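Transcription initiation factor tfiid subunit 72/90-100 KDA (Encephalitozoon cuniculi, PDB 2J4B) is the TAF5 subunit of the general transcription factor TFIID, probably helping to regulate RNA polymerase II initiation, and is represented here by its helical N-terminal NTD2 domain. Local coordinates at residues Tyr35-Ile46 with Glu71-Val81. Residues are numbered along the deposited sequence; the frame is centred on the assembly and turned at random.
Sequences YPLFIHIYFDLI and EIKQFESIYTV
A near-180° first torsion carries the hydroxyl of Tyr35 (chi1 174°) to Phe75 and Glu71, and that of Tyr42 (chi1 -175°) to Ile78 O. The Phe75 ring is set among Tyr35, Ile39 and Phe43. Tyr35 OH lies in the plane of the Phe75 ring, at its edge, 3.3 Å from CE2, and also rests against CB of Glu71. Ile72 slides past Tyr35 in the opposite direction, its CD1 meeting the tyrosine edge 3.6 Å from CE1. Ile39 crosses Phe75 nearly at right angles, with its CD1 3.5 Å from CD2. Phe43 closes the far side: its CZ comes within 3.5 Å of Phe75 CE1, while Ile39 CG2 sits over the centre of the Phe43 ring.

At the type I turn Phe75-Ile78, the contact becomes more polar. Tyr42 OH lies 2.7 Å from Ile78 O, a weak and unsettled hydrogen bond, and a water bridges this hydroxyl and Glu76 O, linking the turn to the helix. Ile46 presses on the following backbone, its CG1 3.3 Å from Tyr79 O, and a second water bridges Ile46 O to Val81 N. Thr80 caps the next helix.

Helix 35-46 and the short helical segment 71-75 run almost parallel, their axes 12.3 Å apart, and this spacing is spanned largely by aromatic side chains. Within the all-helical part of the NTD2 domain, Phe58 of helix 51-61 meets Tyr42 and Ile72, Phe89 of helix 88-95 packs edge-to-face on Phe75, and Ile84 of helix 81-86 touches Ile46 and Ile78.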
loop_
_atom_site.group_PDB
_atom_site.type_symbol
_atom_site.label_atom_id
_atom_site.label_comp_id
_atom_site.label_asym_id
_atom_site.label_seq_id
_atom_site.Cartn_x
_atom_site.Cartn_y
_atom_site.Cartn_z
ATOM N N TYR A 35 2.679 3.155 -1.252
ATOM C CA TYR A 35 1.725 4.197 -0.854
ATOM C C TYR A 35 0.285 3.701 -0.761
ATOM O O TYR A 35 -0.350 3.864 0.291
ATOM C CB TYR A 35 1.765 5.420 -1.780
ATOM C CG TYR A 35 0.677 6.438 -1.440
ATOM C CD1 TYR A 35 0.653 7.067 -0.203
ATOM C CD2 TYR A 35 -0.321 6.745 -2.336
ATOM C CE1 TYR A 35 -0.307 7.980 0.106
ATOM C CE2 TYR A 35 -1.295 7.667 -2.037
ATOM C CZ TYR A 35 -1.286 8.292 -0.815
ATOM O OH TYR A 35 -2.272 9.217 -0.491
ATOM N N PRO A 36 -0.249 3.136 -1.865
ATOM C CA PRO A 36 -1.587 2.536 -1.808
ATOM C C PRO A 36 -1.678 1.378 -0.820
ATOM O O PRO A 36 -2.671 1.252 -0.132
ATOM C CB PRO A 36 -1.830 2.060 -3.246
ATOM C CG PRO A 36 -0.484 1.998 -3.869
ATOM C CD PRO A 36 0.330 3.041 -3.214
ATOM N N LEU A 37 -0.649 0.553 -0.729
ATOM C CA LEU A 37 -0.645 -0.510 0.262
ATOM C C LEU A 37 -0.745 0.055 1.689
ATOM O O LEU A 37 -1.496 -0.458 2.523
ATOM C CB LEU A 37 0.632 -1.328 0.135
ATOM C CG LEU A 37 0.811 -2.453 1.159
ATOM C CD1 LEU A 37 -0.475 -3.306 1.362
ATOM C CD2 LEU A 37 2.021 -3.325 0.724
ATOM N N PHE A 38 0.035 1.104 1.944
ATOM C CA PHE A 38 0.053 1.822 3.217
ATOM C C PHE A 38 -1.317 2.347 3.652
ATOM O O PHE A 38 -1.764 2.100 4.762
ATOM C CB PHE A 38 1.028 2.991 3.100
ATOM C CG PHE A 38 0.963 3.971 4.227
ATOM C CD1 PHE A 38 1.569 3.696 5.440
ATOM C CD2 PHE A 38 0.352 5.204 4.053
ATOM C CE1 PHE A 38 1.547 4.634 6.476
ATOM C CE2 PHE A 38 0.334 6.157 5.075
ATOM C CZ PHE A 38 0.929 5.866 6.283
ATOM N N ILE A 39 -1.968 3.082 2.769
ATOM C CA ILE A 39 -3.295 3.614 3.056
ATOM C C ILE A 39 -4.223 2.449 3.309
ATOM O O ILE A 39 -5.002 2.453 4.258
ATOM C CB ILE A 39 -3.828 4.466 1.877
ATOM C CG1 ILE A 39 -2.997 5.751 1.739
ATOM C CG2 ILE A 39 -5.307 4.808 2.070
ATOM C CD1 ILE A 39 -2.949 6.599 3.000
ATOM N N HIS A 40 -4.118 1.428 2.466
ATOM C CA HIS A 40 -5.022 0.295 2.564
ATOM C C HIS A 40 -4.897 -0.431 3.898
ATOM O O HIS A 40 -5.893 -0.904 4.436
ATOM C CB HIS A 40 -4.836 -0.670 1.391
ATOM C CG HIS A 40 -5.696 -0.346 0.216
ATOM N ND1 HIS A 40 -7.070 -0.337 0.285
ATOM C CD2 HIS A 40 -5.379 -0.010 -1.055
ATOM C CE1 HIS A 40 -7.565 -0.017 -0.896
ATOM N NE2 HIS A 40 -6.558 0.189 -1.728
ATOM N N ILE A 41 -3.682 -0.554 4.408
ATOM C CA ILE A 41 -3.476 -1.115 5.754
ATOM C C ILE A 41 -4.098 -0.235 6.853
ATOM O O ILE A 41 -4.767 -0.727 7.765
ATOM C CB ILE A 41 -1.968 -1.338 6.030
ATOM C CG1 ILE A 41 -1.444 -2.455 5.100
ATOM C CG2 ILE A 41 -1.727 -1.670 7.492
ATOM C CD1 ILE A 41 0.067 -2.557 5.057
ATOM N N TYR A 42 -3.885 1.070 6.740
ATOM C CA TYR A 42 -4.492 2.046 7.625
ATOM C C TYR A 42 -6.017 1.949 7.643
ATOM O O TYR A 42 -6.632 1.903 8.701
ATOM C CB TYR A 42 -4.082 3.425 7.158
ATOM C CG TYR A 42 -4.529 4.582 8.021
ATOM C CD1 TYR A 42 -4.040 4.739 9.322
ATOM C CD2 TYR A 42 -5.394 5.552 7.520
ATOM C CE1 TYR A 42 -4.420 5.812 10.108
ATOM C CE2 TYR A 42 -5.783 6.637 8.310
ATOM C CZ TYR A 42 -5.284 6.754 9.603
ATOM O OH TYR A 42 -5.653 7.814 10.394
ATOM N N PHE A 43 -6.632 1.941 6.466
ATOM C CA PHE A 43 -8.080 1.810 6.375
ATOM C C PHE A 43 -8.569 0.458 6.909
ATOM O O PHE A 43 -9.672 0.364 7.469
ATOM C CB PHE A 43 -8.526 1.996 4.929
ATOM C CG PHE A 43 -8.576 3.436 4.478
ATOM C CD1 PHE A 43 -8.102 4.459 5.277
ATOM C CD2 PHE A 43 -9.082 3.755 3.226
ATOM C CE1 PHE A 43 -8.149 5.759 4.850
ATOM C CE2 PHE A 43 -9.129 5.072 2.790
ATOM C CZ PHE A 43 -8.652 6.065 3.596
ATOM N N ASP A 44 -7.754 -0.587 6.747
ATOM C CA ASP A 44 -8.140 -1.922 7.205
ATOM C C ASP A 44 -8.074 -2.077 8.741
ATOM O O ASP A 44 -8.917 -2.757 9.339
ATOM C CB ASP A 44 -7.314 -2.983 6.503
ATOM C CG ASP A 44 -7.937 -3.427 5.199
ATOM O OD1 ASP A 44 -9.181 -3.374 5.114
ATOM O OD2 ASP A 44 -7.208 -3.833 4.250
ATOM N N LEU A 45 -7.097 -1.430 9.374
ATOM C CA LEU A 45 -7.018 -1.389 10.832
ATOM C C LEU A 45 -8.182 -0.606 11.445
ATOM O O LEU A 45 -8.686 -0.948 12.538
ATOM C CB LEU A 45 -5.680 -0.791 11.285
ATOM C CG LEU A 45 -4.436 -1.652 11.004
ATOM C CD1 LEU A 45 -3.151 -0.802 11.215
ATOM C CD2 LEU A 45 -4.400 -2.957 11.827
ATOM N N ILE A 46 -8.600 0.444 10.745
ATOM C CA ILE A 46 -9.754 1.249 11.149
ATOM C C ILE A 46 -11.059 0.445 11.069
ATOM O O ILE A 46 -11.891 0.480 11.981
ATOM C CB ILE A 46 -9.879 2.504 10.275
ATOM C CG1 ILE A 46 -8.803 3.531 10.657
ATOM C CG2 ILE A 46 -11.248 3.132 10.412
ATOM C CD1 ILE A 46 -8.718 4.693 9.671
ATOM N N GLU A 71 -1.653 14.595 0.485
ATOM C CA GLU A 71 -2.718 13.597 0.610
ATOM C C GLU A 71 -2.638 12.877 1.952
ATOM O O GLU A 71 -3.665 12.568 2.567
ATOM C CB GLU A 71 -2.642 12.578 -0.532
ATOM C CG GLU A 71 -2.975 13.147 -1.903
ATOM C CD GLU A 71 -1.948 14.160 -2.404
ATOM O OE1 GLU A 71 -0.800 13.758 -2.685
ATOM O OE2 GLU A 71 -2.295 15.354 -2.523
ATOM N N ILE A 72 -1.414 12.614 2.401
ATOM C CA ILE A 72 -1.190 12.062 3.738
ATOM C C ILE A 72 -1.908 12.894 4.808
ATOM O O ILE A 72 -2.596 12.348 5.664
ATOM C CB ILE A 72 0.314 11.989 4.087
ATOM C CG1 ILE A 72 1.057 11.063 3.117
ATOM C CG2 ILE A 72 0.509 11.516 5.523
ATOM C CD1 ILE A 72 0.588 9.637 3.144
ATOM N N LYS A 73 -1.762 14.213 4.756
ATOM C CA LYS A 73 -2.383 15.078 5.758
ATOM C C LYS A 73 -3.903 15.137 5.632
ATOM O O LYS A 73 -4.584 15.480 6.592
ATOM C CB LYS A 73 -1.797 16.492 5.702
ATOM C CG LYS A 73 -2.220 17.365 6.886
ATOM C CD LYS A 73 -1.688 18.784 6.770
ATOM C CE LYS A 73 -2.189 19.631 7.921
ATOM N NZ LYS A 73 -3.680 19.550 8.057
ATOM N N GLN A 74 -4.446 14.808 4.465
ATOM C CA GLN A 74 -5.894 14.621 4.354
ATOM C C GLN A 74 -6.336 13.383 5.147
ATOM O O GLN A 74 -7.352 13.414 5.843
ATOM C CB GLN A 74 -6.333 14.495 2.894
ATOM C CG GLN A 74 -6.759 15.809 2.231
ATOM C CD GLN A 74 -7.353 15.583 0.846
ATOM O OE1 GLN A 74 -6.632 15.323 -0.112
ATOM N NE2 GLN A 74 -8.676 15.661 0.745
ATOM N N PHE A 75 -5.563 12.304 5.062
ATOM C CA PHE A 75 -5.902 11.059 5.759
ATOM C C PHE A 75 -5.603 11.104 7.258
ATOM O O PHE A 75 -6.232 10.408 8.035
ATOM C CB PHE A 75 -5.149 9.882 5.158
ATOM C CG PHE A 75 -5.527 9.575 3.747
ATOM C CD1 PHE A 75 -6.798 9.145 3.432
ATOM C CD2 PHE A 75 -4.599 9.668 2.733
ATOM C CE1 PHE A 75 -7.125 8.833 2.125
ATOM C CE2 PHE A 75 -4.937 9.367 1.450
ATOM C CZ PHE A 75 -6.195 8.950 1.145
ATOM N N GLU A 76 -4.626 11.905 7.654
ATOM C CA GLU A 76 -4.289 12.079 9.069
ATOM C C GLU A 76 -5.521 12.249 9.976
ATOM O O GLU A 76 -5.543 11.725 11.086
ATOM C CB GLU A 76 -3.351 13.281 9.222
ATOM C CG GLU A 76 -3.275 13.864 10.620
ATOM C CD GLU A 76 -2.696 15.264 10.620
ATOM O OE1 GLU A 76 -1.534 15.426 10.178
ATOM O OE2 GLU A 76 -3.403 16.196 11.066
ATOM N N SER A 77 -6.536 12.973 9.498
ATOM C CA SER A 77 -7.732 13.271 10.292
ATOM C C SER A 77 -8.803 12.192 10.200
ATOM O O SER A 77 -9.862 12.332 10.796
ATOM C CB SER A 77 -8.352 14.618 9.862
ATOM O OG SER A 77 -9.255 14.471 8.759
ATOM N N ILE A 78 -8.534 11.126 9.451
ATOM C CA ILE A 78 -9.480 10.024 9.285
ATOM C C ILE A 78 -9.157 8.862 10.226
ATOM O O ILE A 78 -8.271 8.067 9.922
ATOM C CB ILE A 78 -9.425 9.501 7.844
ATOM C CG1 ILE A 78 -9.841 10.598 6.871
ATOM C CG2 ILE A 78 -10.325 8.271 7.657
ATOM C CD1 ILE A 78 -9.666 10.194 5.438
ATOM N N TYR A 79 -9.877 8.769 11.351
ATOM C CA TYR A 79 -9.620 7.747 12.382
ATOM C C TYR A 79 -10.660 6.628 12.423
ATOM O O TYR A 79 -10.338 5.502 12.776
ATOM C CB TYR A 79 -9.576 8.372 13.791
ATOM C CG TYR A 79 -8.744 9.618 13.885
ATOM C CD1 TYR A 79 -7.363 9.566 13.725
ATOM C CD2 TYR A 79 -9.332 10.853 14.130
ATOM C CE1 TYR A 79 -6.593 10.704 13.805
ATOM C CE2 TYR A 79 -8.559 12.003 14.208
ATOM C CZ TYR A 79 -7.193 11.916 14.039
ATOM O OH TYR A 79 -6.422 13.046 14.115
ATOM N N THR A 80 -11.910 6.942 12.104
ATOM C CA THR A 80 -12.985 5.975 12.265
ATOM C C THR A 80 -13.599 5.584 10.938
ATOM O O THR A 80 -13.302 6.183 9.903
ATOM C CB THR A 80 -14.085 6.523 13.175
ATOM O OG1 THR A 80 -14.749 7.612 12.518
ATOM C CG2 THR A 80 -13.487 6.988 14.502
ATOM N N VAL A 81 -14.446 4.564 10.984
ATOM C CA VAL A 81 -15.172 4.095 9.817
ATOM C C VAL A 81 -16.101 5.168 9.276
ATOM O O VAL A 81 -16.243 5.301 8.062
ATOM C CB VAL A 81 -16.001 2.816 10.142
ATOM C CG1 VAL A 81 -17.143 2.615 9.134
ATOM C CG2 VAL A 81 -15.093 1.611 10.163
HETATM O O HOH W 1 -3.784 9.391 11.828
HETATM O O HOH W 2 -13.444 2.555 13.221
#